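Local coordinates for protein alpha-(N-acetylaminomethylene)succinic acid hydrolase (Mesorhizobium loti, PDB 3KXP) that catalyses the last step of vitamin B6 degradation, hydrolysing (E)-2-(acetamidomethylene)succinate to succinic semialdehyde, acetate, ammonia and carbon dioxide, and works as a homodimer, at residues 164-169 with 260-265; 169-174 with 267-272; 148-153 with 245-250; 136-141 with 160-165; 202-207 with 293-298. All blocks are in the same frame, centred on the assembly; numbering follows the deposited sequence.

Contact 1: 164-169 with 260-265; sequences AIDFTP and IVRGES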
# COMPACT_ATOMS: atom_id res chain seq x y z
N ALA A 164 5.53 -5.82 -6.68
CA ALA A 164 6.18 -5.55 -7.95
C ALA A 164 7.25 -4.45 -7.85
O ALA A 164 6.94 -3.26 -7.95
CB ALA A 164 5.14 -5.17 -8.99
N ILE A 165 8.50 -4.85 -7.68
CA ILE A 165 9.60 -3.90 -7.54
C ILE A 165 10.23 -3.44 -8.85
O ILE A 165 10.97 -4.18 -9.50
CB ILE A 165 10.73 -4.49 -6.66
CG1 ILE A 165 10.18 -4.89 -5.29
CG2 ILE A 165 11.85 -3.46 -6.51
CD1 ILE A 165 11.24 -5.47 -4.34
N ASP A 166 9.92 -2.20 -9.22
CA ASP A 166 10.45 -1.53 -10.40
C ASP A 166 10.19 -2.05 -11.81
O ASP A 166 11.13 -2.27 -12.59
CB ASP A 166 11.96 -1.32 -10.23
CG ASP A 166 12.39 0.10 -10.59
OD1 ASP A 166 11.94 1.03 -9.89
OD2 ASP A 166 13.17 0.28 -11.55
N PHE A 167 8.92 -2.26 -12.14
CA PHE A 167 8.54 -2.68 -13.48
C PHE A 167 7.04 -2.56 -13.65
O PHE A 167 6.26 -3.38 -13.16
CB PHE A 167 8.97 -4.12 -13.79
CG PHE A 167 9.07 -4.39 -15.28
CD1 PHE A 167 7.93 -4.44 -16.07
CD2 PHE A 167 10.31 -4.50 -15.89
CE1 PHE A 167 8.02 -4.59 -17.46
CE2 PHE A 167 10.42 -4.65 -17.28
CZ PHE A 167 9.27 -4.69 -18.06
N THR A 168 6.65 -1.52 -14.38
CA THR A 168 5.26 -1.21 -14.61
C THR A 168 5.01 -1.12 -16.11
O THR A 168 5.94 -1.29 -16.91
CB THR A 168 4.93 0.16 -14.02
OG1 THR A 168 5.72 1.15 -14.70
CG2 THR A 168 5.25 0.20 -12.52
N PRO A 169 3.77 -0.87 -16.52
CA PRO A 169 3.52 -0.76 -17.95
C PRO A 169 4.00 0.64 -18.32
O PRO A 169 4.47 1.38 -17.46
CB PRO A 169 1.99 -0.87 -18.06
CG PRO A 169 1.55 -1.47 -16.74
CD PRO A 169 2.50 -0.84 -15.76
N ILE A 260 3.11 -1.49 -5.67
CA ILE A 260 4.04 -1.03 -6.68
C ILE A 260 5.19 -0.30 -6.00
O ILE A 260 4.96 0.66 -5.25
CB ILE A 260 3.38 -0.07 -7.68
CG1 ILE A 260 2.19 -0.76 -8.36
CG2 ILE A 260 4.39 0.36 -8.73
CD1 ILE A 260 1.38 0.17 -9.25
N VAL A 261 6.41 -0.75 -6.25
CA VAL A 261 7.57 -0.11 -5.66
C VAL A 261 8.45 0.43 -6.77
O VAL A 261 8.80 -0.31 -7.70
CB VAL A 261 8.40 -1.10 -4.80
CG1 VAL A 261 9.65 -0.42 -4.29
CG2 VAL A 261 7.56 -1.58 -3.63
N ARG A 262 8.79 1.71 -6.69
CA ARG A 262 9.66 2.32 -7.70
C ARG A 262 10.83 2.99 -7.01
O ARG A 262 10.70 3.48 -5.88
CB ARG A 262 8.94 3.39 -8.53
CG ARG A 262 9.83 3.93 -9.66
CD ARG A 262 9.29 5.15 -10.37
NE ARG A 262 9.73 6.37 -9.70
CZ ARG A 262 10.69 7.18 -10.14
NH1 ARG A 262 11.34 6.93 -11.27
NH2 ARG A 262 11.01 8.24 -9.42
N GLY A 263 11.96 3.01 -7.68
CA GLY A 263 13.12 3.69 -7.13
C GLY A 263 13.03 5.12 -7.60
O GLY A 263 12.69 5.37 -8.76
N GLU A 264 13.32 6.07 -6.72
CA GLU A 264 13.27 7.48 -7.08
C GLU A 264 14.06 7.83 -8.34
O GLU A 264 13.57 8.55 -9.20
CB GLU A 264 13.76 8.35 -5.92
CG GLU A 264 13.95 9.81 -6.30
CD GLU A 264 14.51 10.64 -5.16
OE1 GLU A 264 15.45 10.17 -4.48
OE2 GLU A 264 14.01 11.77 -4.95
N SER A 265 15.28 7.31 -8.45
CA SER A 265 16.10 7.61 -9.61
C SER A 265 16.23 6.45 -10.61
O SER A 265 17.18 6.40 -11.40
CB SER A 265 17.49 8.09 -9.17
OG SER A 265 18.09 7.17 -8.27
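Asp166 reaches across to the neighbouring strand with one carboxylate oxygen: its OD1 accepts from Gly263 N at 3.0 Å, the donor lying nearly in line with the C-O bond. The same oxygen sits against the backbone of Arg262, 3.4 Å from its CA, and against the aliphatic start of that side chain, whose CG is 3.6 Å away. The backbone helps as well, since Asp166 N donates to Val261 O over 2.7 Å. With one oxygen held in this way, OD2 is left for His294 ND1 and Ser266 OG, both of which bond to it. Asp166 is assigned as the acid of the catalytic triad, and it stands just past the C-terminal end of strand 159-165, where the alpha/beta hydrolase fold places active-site loops. Were this residue an alanine, Gly263 N would probably lose the acceptor OD1 and His294 ND1 the acceptor OD2, and the histidine ring would be freer to turn. Behind this first shell the two strands run parallel, and Val261 N donates to Ala164 O at 3.1 Å, the bond almost straight at the hydrogen (174°). On one face of the sheet Ile165 CG1 packs on Val261 CB, 4.2 Å away. Further along the loop, the methyl of Thr168 is turned beside its own backbone N and meets Ile260 CG2 at 3.9 Å, the two side chains crossing at about a right angle. The Thr168 hydroxyl donates forward to Pro169 O, in the carbonyl plane and on a lone pair. Arg262 NH1 bonds to Val269 O, tying the strand to the loop that follows.

Contact 2: 169-174 with 267-272; sequences PYIETE and KLVSAA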
# COMPACT_ATOMS: atom_id res chain seq x y z
N PRO A 169 3.77 -0.87 -16.52
CA PRO A 169 3.52 -0.76 -17.95
C PRO A 169 4.00 0.64 -18.32
O PRO A 169 4.47 1.38 -17.46
CB PRO A 169 1.99 -0.87 -18.06
CG PRO A 169 1.55 -1.47 -16.74
CD PRO A 169 2.50 -0.84 -15.76
N TYR A 170 3.89 1.00 -19.60
CA TYR A 170 4.27 2.33 -20.07
C TYR A 170 5.75 2.71 -20.06
O TYR A 170 6.08 3.88 -20.25
CB TYR A 170 3.49 3.40 -19.29
CG TYR A 170 2.01 3.17 -19.23
CD1 TYR A 170 1.38 2.84 -18.03
CD2 TYR A 170 1.22 3.28 -20.38
CE1 TYR A 170 -0.01 2.62 -17.97
CE2 TYR A 170 -0.16 3.06 -20.34
CZ TYR A 170 -0.77 2.73 -19.13
OH TYR A 170 -2.12 2.49 -19.10
N ILE A 171 6.64 1.75 -19.82
CA ILE A 171 8.07 2.05 -19.82
C ILE A 171 8.43 2.57 -21.22
O ILE A 171 8.03 1.97 -22.22
CB ILE A 171 8.89 0.80 -19.50
CG1 ILE A 171 8.54 0.32 -18.09
CG2 ILE A 171 10.37 1.09 -19.64
CD1 ILE A 171 9.25 -0.95 -17.68
N GLU A 172 9.17 3.67 -21.30
CA GLU A 172 9.52 4.23 -22.61
C GLU A 172 10.55 3.42 -23.38
O GLU A 172 11.44 2.78 -22.80
CB GLU A 172 9.99 5.68 -22.48
CG GLU A 172 10.95 5.93 -21.34
CD GLU A 172 10.25 6.34 -20.05
OE1 GLU A 172 10.85 6.13 -18.98
OE2 GLU A 172 9.12 6.90 -20.09
N THR A 173 10.42 3.45 -24.70
CA THR A 173 11.30 2.72 -25.60
C THR A 173 12.79 2.91 -25.31
O THR A 173 13.56 1.94 -25.31
CB THR A 173 11.03 3.14 -27.06
OG1 THR A 173 9.67 2.86 -27.39
CG2 THR A 173 11.94 2.38 -28.02
N GLU A 174 13.20 4.15 -25.06
CA GLU A 174 14.59 4.47 -24.78
C GLU A 174 15.15 3.69 -23.58
O GLU A 174 16.29 3.23 -23.61
CB GLU A 174 14.76 5.97 -24.53
CG GLU A 174 14.32 6.87 -25.69
CD GLU A 174 12.84 6.74 -26.03
OE1 GLU A 174 12.02 6.58 -25.09
OE2 GLU A 174 12.49 6.82 -27.23
N LYS A 267 16.29 4.25 -13.73
CA LYS A 267 16.41 4.62 -15.13
C LYS A 267 15.53 3.73 -16.01
O LYS A 267 15.44 3.94 -17.21
CB LYS A 267 17.87 4.54 -15.59
CG LYS A 267 18.80 5.47 -14.83
CD LYS A 267 20.19 5.50 -15.45
CE LYS A 267 20.82 4.12 -15.57
NZ LYS A 267 22.21 4.18 -16.16
N LEU A 268 14.88 2.74 -15.40
CA LEU A 268 14.01 1.84 -16.15
C LEU A 268 12.56 2.33 -16.04
O LEU A 268 11.90 2.56 -17.05
CB LEU A 268 14.11 0.41 -15.60
CG LEU A 268 13.76 -0.80 -16.49
CD1 LEU A 268 12.74 -1.66 -15.77
CD2 LEU A 268 13.24 -0.37 -17.85
N VAL A 269 12.09 2.51 -14.81
CA VAL A 269 10.73 3.00 -14.59
C VAL A 269 10.79 4.48 -14.22
O VAL A 269 11.22 4.84 -13.13
CB VAL A 269 10.01 2.22 -13.45
CG1 VAL A 269 8.66 2.84 -13.14
CG2 VAL A 269 9.83 0.76 -13.86
N SER A 270 10.36 5.33 -15.15
CA SER A 270 10.36 6.76 -14.95
C SER A 270 9.18 7.19 -14.10
O SER A 270 8.22 6.43 -13.93
CB SER A 270 10.25 7.47 -16.29
OG SER A 270 8.92 7.39 -16.77
N ALA A 271 9.24 8.41 -13.58
CA ALA A 271 8.16 8.95 -12.77
C ALA A 271 6.89 9.07 -13.63
O ALA A 271 5.78 8.88 -13.14
CB ALA A 271 8.54 10.30 -12.22
N ALA A 272 7.06 9.39 -14.90
CA ALA A 272 5.93 9.52 -15.82
C ALA A 272 5.27 8.16 -16.00
O ALA A 272 4.04 8.05 -16.03
CB ALA A 272 6.41 10.08 -17.17
O HOH W 1 9.81 4.21 -17.73
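Ile171 brings two of its carbons onto Leu268: CG2 lies 3.3 Å from the carbonyl O of Leu268 and 3.7 Å from its CD2, while CD1 sits 4.0 Å from both leucine methyls. The two side chains cross obliquely. CG1 stands beside the isoleucine's own backbone N (chi1 -63°), and the chain then runs on extended, which carries CD1 as far as Val269 CG2 at 4.2 Å. Next comes Glu172, the N-cap residue of helix 173-182, facing Ser270, the N-cap residue of helix 271-280. The contact thus joins the starts of two helices that follow sheet strands of the alpha/beta hydrolase fold, and Leu268 also touches His294 and Ser142 of the active site. The Glu172 chain bends at chi2 (-92°), bringing the carboxylate over the serine, with OE1 3.1 Å from Ser270 CB. A weak hydrogen bond runs from Ser270 OG to Glu172 OE2, but the serine hydroxyl's stronger partner is Ala273 N, which it caps. Water 1 fills the corner between the segments: it donates to Glu172 OE1 and, at 2.7 Å, to Leu268 O, and accepts from Ser270 N at 2.9 Å.

Contact 3: 148-153 with 245-250; sequences SVTAAA and SDLVPA
Helix 143-154 and the first turn of helix 248-253 come together here, with Thr150 and Ala250 bringing their CA atoms to 5.2 Å, a close approach for which the small side chain of Ala250 probably leaves room. Both helices belong to the alpha/beta hydrolase fold, and the first is the one that follows Ser142, assigned as the nucleophile. It is the helix of the beta-alpha-beta unit between strands 136-141 and 159-165, and its Val149 also rests on Ala164 of the second of these strands. No hydrogen bond crosses between the segments, so the join is made by packing. Ala250 is the hub: its methyl lies 4.2 Å from both OG1 and CA of Thr150, and 4.3 Å from Val149 CG1. Val149 holds CG1 anti to its backbone N (chi1 179°), which sets that methyl against the carbonyl O of Ala250 at 3.9 Å. One turn further along, the methyl of Ala153 approaches the same carbonyl oxygen. Leu247, just ahead of helix 248-253, sends CD1 to within 3.9 Å of Thr150 OG1. That hydroxyl is bonded to Arg146 O in the preceding turn of its own helix, and so meets the leucine methyl by packing alone. Leu247 reaches Phe167 as well. The start of helix 248-253 is held by Asp246, whose OD1 accepts from Val248 N at 3.1 Å, the donor standing 61° out of the carboxylate plane.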
# COMPACT_ATOMS: atom_id res chain seq x y z
N SER A 148 5.64 -11.80 -12.06
CA SER A 148 4.69 -12.00 -10.98
C SER A 148 3.32 -11.39 -11.24
O SER A 148 2.30 -12.03 -10.99
CB SER A 148 5.25 -11.46 -9.67
OG SER A 148 6.36 -12.23 -9.25
N VAL A 149 3.27 -10.16 -11.74
CA VAL A 149 1.99 -9.52 -12.00
C VAL A 149 1.24 -10.26 -13.12
O VAL A 149 0.02 -10.39 -13.07
CB VAL A 149 2.17 -8.04 -12.37
CG1 VAL A 149 0.81 -7.40 -12.66
CG2 VAL A 149 2.86 -7.31 -11.22
N THR A 150 1.98 -10.75 -14.12
CA THR A 150 1.36 -11.50 -15.21
C THR A 150 0.78 -12.80 -14.63
O THR A 150 -0.34 -13.19 -14.95
CB THR A 150 2.39 -11.86 -16.31
OG1 THR A 150 2.94 -10.66 -16.85
CG2 THR A 150 1.73 -12.65 -17.43
N ALA A 151 1.54 -13.44 -13.75
CA ALA A 151 1.10 -14.68 -13.12
C ALA A 151 -0.15 -14.47 -12.28
O ALA A 151 -1.11 -15.24 -12.38
CB ALA A 151 2.23 -15.24 -12.25
N ALA A 152 -0.13 -13.44 -11.44
CA ALA A 152 -1.26 -13.12 -10.57
C ALA A 152 -2.55 -12.87 -11.34
O ALA A 152 -3.64 -13.25 -10.91
CB ALA A 152 -0.92 -11.90 -9.72
N ALA A 153 -2.42 -12.21 -12.49
CA ALA A 153 -3.58 -11.89 -13.31
C ALA A 153 -4.10 -13.12 -14.05
O ALA A 153 -5.29 -13.20 -14.38
CB ALA A 153 -3.21 -10.80 -14.31
N SER A 245 6.99 -6.17 -24.47
CA SER A 245 5.57 -6.41 -24.67
C SER A 245 4.66 -5.58 -23.77
O SER A 245 5.05 -5.17 -22.67
CB SER A 245 5.26 -7.91 -24.51
OG SER A 245 5.64 -8.37 -23.23
N ASP A 246 3.46 -5.34 -24.26
CA ASP A 246 2.46 -4.55 -23.56
C ASP A 246 2.09 -5.20 -22.23
O ASP A 246 1.60 -6.33 -22.20
CB ASP A 246 1.22 -4.39 -24.46
CG ASP A 246 0.19 -3.42 -23.89
OD1 ASP A 246 0.53 -2.65 -22.97
OD2 ASP A 246 -0.95 -3.42 -24.39
N LEU A 247 2.32 -4.48 -21.15
CA LEU A 247 2.05 -4.96 -19.80
C LEU A 247 0.74 -4.40 -19.23
O LEU A 247 0.35 -4.73 -18.11
CB LEU A 247 3.22 -4.60 -18.89
CG LEU A 247 3.34 -5.35 -17.56
CD1 LEU A 247 3.33 -6.86 -17.81
CD2 LEU A 247 4.61 -4.93 -16.85
N VAL A 248 0.06 -3.56 -20.01
CA VAL A 248 -1.19 -2.94 -19.59
C VAL A 248 -2.28 -3.95 -19.19
O VAL A 248 -2.89 -3.83 -18.13
CB VAL A 248 -1.74 -1.98 -20.69
CG1 VAL A 248 -3.14 -1.49 -20.33
CG2 VAL A 248 -0.81 -0.79 -20.84
N PRO A 249 -2.54 -4.95 -20.05
CA PRO A 249 -3.57 -5.95 -19.72
C PRO A 249 -3.34 -6.61 -18.36
O PRO A 249 -4.28 -6.80 -17.59
CB PRO A 249 -3.46 -6.95 -20.87
CG PRO A 249 -3.06 -6.07 -22.03
CD PRO A 249 -2.00 -5.18 -21.40
N ALA A 250 -2.09 -6.95 -18.08
CA ALA A 250 -1.73 -7.59 -16.81
C ALA A 250 -2.02 -6.70 -15.60
O ALA A 250 -2.54 -7.18 -14.59
CB ALA A 250 -0.27 -8.00 -16.83

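Contact 4: 136-141 with 160-165; sequences AILVGH and RSVVAI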
# COMPACT_ATOMS: atom_id res chain seq x y z
N ALA A 136 0.80 -18.32 -3.06
CA ALA A 136 2.03 -17.62 -2.71
C ALA A 136 2.02 -16.12 -2.87
O ALA A 136 1.32 -15.57 -3.72
CB ALA A 136 3.19 -18.21 -3.50
N ILE A 137 2.81 -15.47 -2.03
CA ILE A 137 3.00 -14.04 -2.09
C ILE A 137 4.21 -13.92 -3.01
O ILE A 137 5.26 -14.51 -2.75
CB ILE A 137 3.35 -13.46 -0.70
CG1 ILE A 137 2.15 -13.64 0.25
CG2 ILE A 137 3.76 -11.99 -0.82
CD1 ILE A 137 2.43 -13.28 1.68
N LEU A 138 4.05 -13.19 -4.10
CA LEU A 138 5.12 -13.00 -5.08
C LEU A 138 5.88 -11.66 -4.93
O LEU A 138 5.28 -10.58 -5.02
CB LEU A 138 4.55 -13.12 -6.49
CG LEU A 138 4.29 -14.50 -7.12
CD1 LEU A 138 3.78 -15.49 -6.09
CD2 LEU A 138 3.31 -14.33 -8.27
N VAL A 139 7.19 -11.75 -4.69
CA VAL A 139 8.06 -10.59 -4.55
C VAL A 139 9.01 -10.60 -5.75
O VAL A 139 9.95 -11.38 -5.79
CB VAL A 139 8.91 -10.68 -3.28
CG1 VAL A 139 9.88 -9.50 -3.22
CG2 VAL A 139 8.01 -10.70 -2.06
N GLY A 140 8.75 -9.74 -6.72
CA GLY A 140 9.60 -9.73 -7.90
C GLY A 140 10.29 -8.43 -8.25
O GLY A 140 9.75 -7.34 -8.06
N HIS A 141 11.52 -8.54 -8.75
CA HIS A 141 12.28 -7.37 -9.13
C HIS A 141 12.43 -7.31 -10.63
O HIS A 141 12.97 -8.23 -11.24
CB HIS A 141 13.67 -7.39 -8.51
CG HIS A 141 14.51 -6.22 -8.91
ND1 HIS A 141 15.89 -6.30 -9.04
CD2 HIS A 141 14.18 -4.95 -9.22
CE1 HIS A 141 16.35 -5.12 -9.42
NE2 HIS A 141 15.34 -4.29 -9.54
N ARG A 160 -1.55 -14.97 -3.60
CA ARG A 160 -2.15 -14.15 -2.56
C ARG A 160 -1.96 -12.65 -2.81
O ARG A 160 -2.91 -11.87 -2.69
CB ARG A 160 -1.53 -14.55 -1.22
CG ARG A 160 -1.85 -13.64 -0.06
CD ARG A 160 -1.22 -14.19 1.22
NE ARG A 160 -0.94 -13.13 2.18
CZ ARG A 160 -0.46 -13.33 3.40
NH1 ARG A 160 -0.19 -14.56 3.83
NH2 ARG A 160 -0.24 -12.29 4.20
N SER A 161 -0.74 -12.26 -3.15
CA SER A 161 -0.42 -10.86 -3.39
C SER A 161 0.94 -10.72 -4.06
O SER A 161 1.76 -11.64 -4.02
CB SER A 161 -0.42 -10.10 -2.07
OG SER A 161 0.44 -10.73 -1.14
N VAL A 162 1.17 -9.56 -4.65
CA VAL A 162 2.42 -9.30 -5.34
C VAL A 162 3.08 -8.00 -4.91
O VAL A 162 2.41 -6.99 -4.68
CB VAL A 162 2.22 -9.20 -6.86
CG1 VAL A 162 3.55 -8.90 -7.54
CG2 VAL A 162 1.60 -10.47 -7.38
N VAL A 163 4.40 -8.03 -4.81
CA VAL A 163 5.18 -6.85 -4.51
C VAL A 163 6.00 -6.69 -5.79
O VAL A 163 7.02 -7.36 -5.97
CB VAL A 163 6.13 -7.06 -3.32
CG1 VAL A 163 7.04 -5.87 -3.18
CG2 VAL A 163 5.33 -7.27 -2.02
N ALA A 164 5.53 -5.82 -6.68
CA ALA A 164 6.18 -5.55 -7.95
C ALA A 164 7.25 -4.45 -7.85
O ALA A 164 6.94 -3.26 -7.95
CB ALA A 164 5.14 -5.17 -8.99
N ILE A 165 8.50 -4.85 -7.68
CA ILE A 165 9.60 -3.90 -7.54
C ILE A 165 10.23 -3.44 -8.85
O ILE A 165 10.97 -4.18 -9.50
CB ILE A 165 10.73 -4.49 -6.66
CG1 ILE A 165 10.18 -4.89 -5.29
CG2 ILE A 165 11.85 -3.46 -6.51
CD1 ILE A 165 11.24 -5.47 -4.34
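Strands 136-141 and 161-165 run side by side and parallel, their axes 4.6 Å apart and 6° from exact alignment, and are bonded by alternate donors and acceptors: Leu138 N to Ser161 O, Val163 N to Leu138 O (2.7 Å), Gly140 N to Val163 O and Ile165 N to Gly140 O. Helix 143-154 links them in a beta-alpha-beta unit near the middle of the sheet. Val139 CG2 packs on Val163 CB, and on the other face Leu138 CB meets Val162 CG2 at 4.1 Å. At the N-terminal end Ile137 and Arg160 lie alongside each other, pointing the same way, with Ile137 CD1 3.3 Å above the centre of the guanidinium plane. The extended arginine continues to Ala314 O of the second subunit, which its NH2 bonds. At the opposite end His141 CG lies opposite the backbone N (chi1 178°), carrying the ring to where Ile165 O lies in its plane, at the edge, 3.3 Å from CD2. Ser161 OG, against CG1 and CG2 of Ile137, is buried and has no hydrogen-bond partner in the model. The backbone bonding probably steadies the strand end leading to Ser142, the assigned nucleophile, and His141 NE2 bonds that end to His294 O of the active site.

Contact 5: 202-207 with 293-298; sequences GRYPNI and DHYVNE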
# COMPACT_ATOMS: atom_id res chain seq x y z
N GLY A 202 31.12 -1.55 -11.64
CA GLY A 202 31.08 -0.56 -12.70
C GLY A 202 29.76 -0.50 -13.44
O GLY A 202 29.33 0.57 -13.87
N ARG A 203 29.10 -1.65 -13.60
CA ARG A 203 27.83 -1.68 -14.29
C ARG A 203 26.69 -1.25 -13.37
O ARG A 203 25.70 -0.67 -13.82
CB ARG A 203 27.54 -3.09 -14.83
CG ARG A 203 26.36 -3.11 -15.82
CD ARG A 203 25.89 -4.52 -16.15
NE ARG A 203 24.77 -4.52 -17.09
CZ ARG A 203 24.11 -5.61 -17.48
NH1 ARG A 203 24.45 -6.80 -17.00
NH2 ARG A 203 23.10 -5.52 -18.34
N TYR A 204 26.83 -1.52 -12.08
CA TYR A 204 25.81 -1.15 -11.09
C TYR A 204 26.46 -0.29 -10.01
O TYR A 204 26.59 -0.72 -8.87
CB TYR A 204 25.22 -2.40 -10.45
CG TYR A 204 24.72 -3.39 -11.45
CD1 TYR A 204 25.35 -4.63 -11.62
CD2 TYR A 204 23.60 -3.11 -12.24
CE1 TYR A 204 24.88 -5.56 -12.53
CE2 TYR A 204 23.12 -4.04 -13.17
CZ TYR A 204 23.76 -5.26 -13.31
OH TYR A 204 23.28 -6.18 -14.21
N PRO A 205 26.85 0.95 -10.36
CA PRO A 205 27.50 1.91 -9.45
C PRO A 205 26.84 2.20 -8.11
O PRO A 205 27.53 2.51 -7.14
CB PRO A 205 27.64 3.16 -10.32
CG PRO A 205 26.44 3.09 -11.22
CD PRO A 205 26.45 1.62 -11.61
N ASN A 206 25.52 2.09 -8.04
CA ASN A 206 24.82 2.37 -6.78
C ASN A 206 24.60 1.15 -5.89
O ASN A 206 24.18 1.29 -4.74
CB ASN A 206 23.47 3.04 -7.06
CG ASN A 206 23.62 4.30 -7.87
OD1 ASN A 206 24.43 5.16 -7.53
ND2 ASN A 206 22.85 4.42 -8.95
N ILE A 207 24.88 -0.04 -6.40
CA ILE A 207 24.70 -1.25 -5.61
C ILE A 207 25.85 -1.43 -4.63
O ILE A 207 27.02 -1.38 -5.02
CB ILE A 207 24.59 -2.50 -6.52
CG1 ILE A 207 23.45 -2.30 -7.53
CG2 ILE A 207 24.34 -3.75 -5.68
CD1 ILE A 207 22.98 -3.58 -8.23
N ASP A 293 17.78 3.63 -7.13
CA ASP A 293 17.63 3.65 -8.58
C ASP A 293 16.84 2.39 -8.93
O ASP A 293 16.04 1.92 -8.12
CB ASP A 293 19.00 3.69 -9.29
CG ASP A 293 19.86 2.46 -8.98
OD1 ASP A 293 20.95 2.33 -9.59
OD2 ASP A 293 19.46 1.64 -8.12
N HIS A 294 17.06 1.83 -10.11
CA HIS A 294 16.33 0.64 -10.51
C HIS A 294 16.47 -0.54 -9.54
O HIS A 294 15.53 -1.32 -9.35
CB HIS A 294 16.77 0.21 -11.92
CG HIS A 294 16.21 -1.10 -12.37
ND1 HIS A 294 14.85 -1.36 -12.43
CD2 HIS A 294 16.82 -2.22 -12.83
CE1 HIS A 294 14.66 -2.57 -12.91
NE2 HIS A 294 15.84 -3.12 -13.16
N TYR A 295 17.64 -0.66 -8.91
CA TYR A 295 17.94 -1.76 -7.99
C TYR A 295 17.51 -1.50 -6.55
O TYR A 295 18.32 -1.54 -5.62
CB TYR A 295 19.43 -2.06 -8.09
CG TYR A 295 19.84 -2.21 -9.53
CD1 TYR A 295 19.57 -3.40 -10.23
CD2 TYR A 295 20.36 -1.13 -10.24
CE1 TYR A 295 19.80 -3.49 -11.60
CE2 TYR A 295 20.60 -1.22 -11.62
CZ TYR A 295 20.31 -2.40 -12.29
OH TYR A 295 20.52 -2.48 -13.65
N VAL A 296 16.21 -1.27 -6.38
CA VAL A 296 15.63 -0.96 -5.08
C VAL A 296 15.97 -1.87 -3.90
O VAL A 296 16.49 -1.41 -2.89
CB VAL A 296 14.10 -0.86 -5.19
CG1 VAL A 296 13.53 -0.28 -3.89
CG2 VAL A 296 13.72 -0.02 -6.40
N ASN A 297 15.66 -3.16 -4.02
CA ASN A 297 15.91 -4.07 -2.91
C ASN A 297 17.38 -4.17 -2.50
O ASN A 297 17.69 -4.31 -1.31
CB ASN A 297 15.31 -5.46 -3.20
CG ASN A 297 15.84 -6.08 -4.49
OD1 ASN A 297 16.44 -7.15 -4.46
ND2 ASN A 297 15.59 -5.42 -5.62
N GLU A 298 18.29 -4.05 -3.45
CA GLU A 298 19.71 -4.14 -3.12
C GLU A 298 20.27 -2.81 -2.59
O GLU A 298 21.09 -2.79 -1.68
CB GLU A 298 20.51 -4.62 -4.34
CG GLU A 298 20.39 -6.12 -4.59
CD GLU A 298 20.84 -6.54 -5.99
OE1 GLU A 298 20.09 -6.30 -6.96
OE2 GLU A 298 21.94 -7.12 -6.12
O HOH W 2 23.44 1.37 -10.26
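The loop that carries the active-site His294 meets here the type I beta turn Tyr204-Ile207, which follows helix 193-203 among the helices above the hydrolase sheet. At the polar end, Asn206 ND2 donates to Asp293 OD1 over 2.9 Å in an almost straight bond (178°). The acceptor lies in the plane of the asparagine amide, but the amide comes from above the carboxylate plane. Water 2 makes a second bridge, accepting from Asn206 N and donating to Asp293 OD1 at 2.8 Å. Asp293 CG sits between its backbone N and carbonyl carbon (chi1 61°), which lets OD2 take Tyr295 N in an Asx turn while OD1 faces Asn206. Next to this the aromatic pair Tyr204 and Tyr295 forms an offset edge-to-face stack, with centroids 4.8 Å apart and planes at 73°. The Tyr204 edge does the touching: CD2 lies 3.4 Å from Tyr295 CZ, and CE2 is 3.1 Å from Tyr295 OH, which stands in the plane of the Tyr204 ring. Ile207 CD1 packs on Tyr295 CG at 3.7 Å, and its CG2 on Glu298 CB at 4.1 Å. Replacing Tyr295 by an alanine would probably leave the Tyr204 edge and Ile207 CD1 without their aromatic partner and open a gap between turn and loop. Arg215 pairs with the Glu298 carboxylate and makes a cation-pi contact with Tyr204. The Asp293 carboxylate thus holds the turn through OD1 and Tyr295 N through OD2, which probably helps to set the loop around His294.

Contacts 1 and 4 share strand 159-165, with strands 136-141 and 258-263 as its two neighbours in the main sheet; their centres are about 12 Å apart. Contact 3 packs helices 143-154 and 248-253 beside that sheet, about 14 Å from contact 1, centre to centre. Contact 2, its centre about 10 Å from that of contact 1, shares Pro169 with it and joins the starts of the helices after the same two strands. Contact 5, about 24 Å from contact 3 between centres, touches contacts 1, 2 and 4 through His294 or its neighbours. Along the chain contact 4 closes first, though it interleaves with contact 3; contacts 1, 2, 3 and 5 all interleave, gathering distant sequence round the assigned Ser142-His294-Asp166 triad.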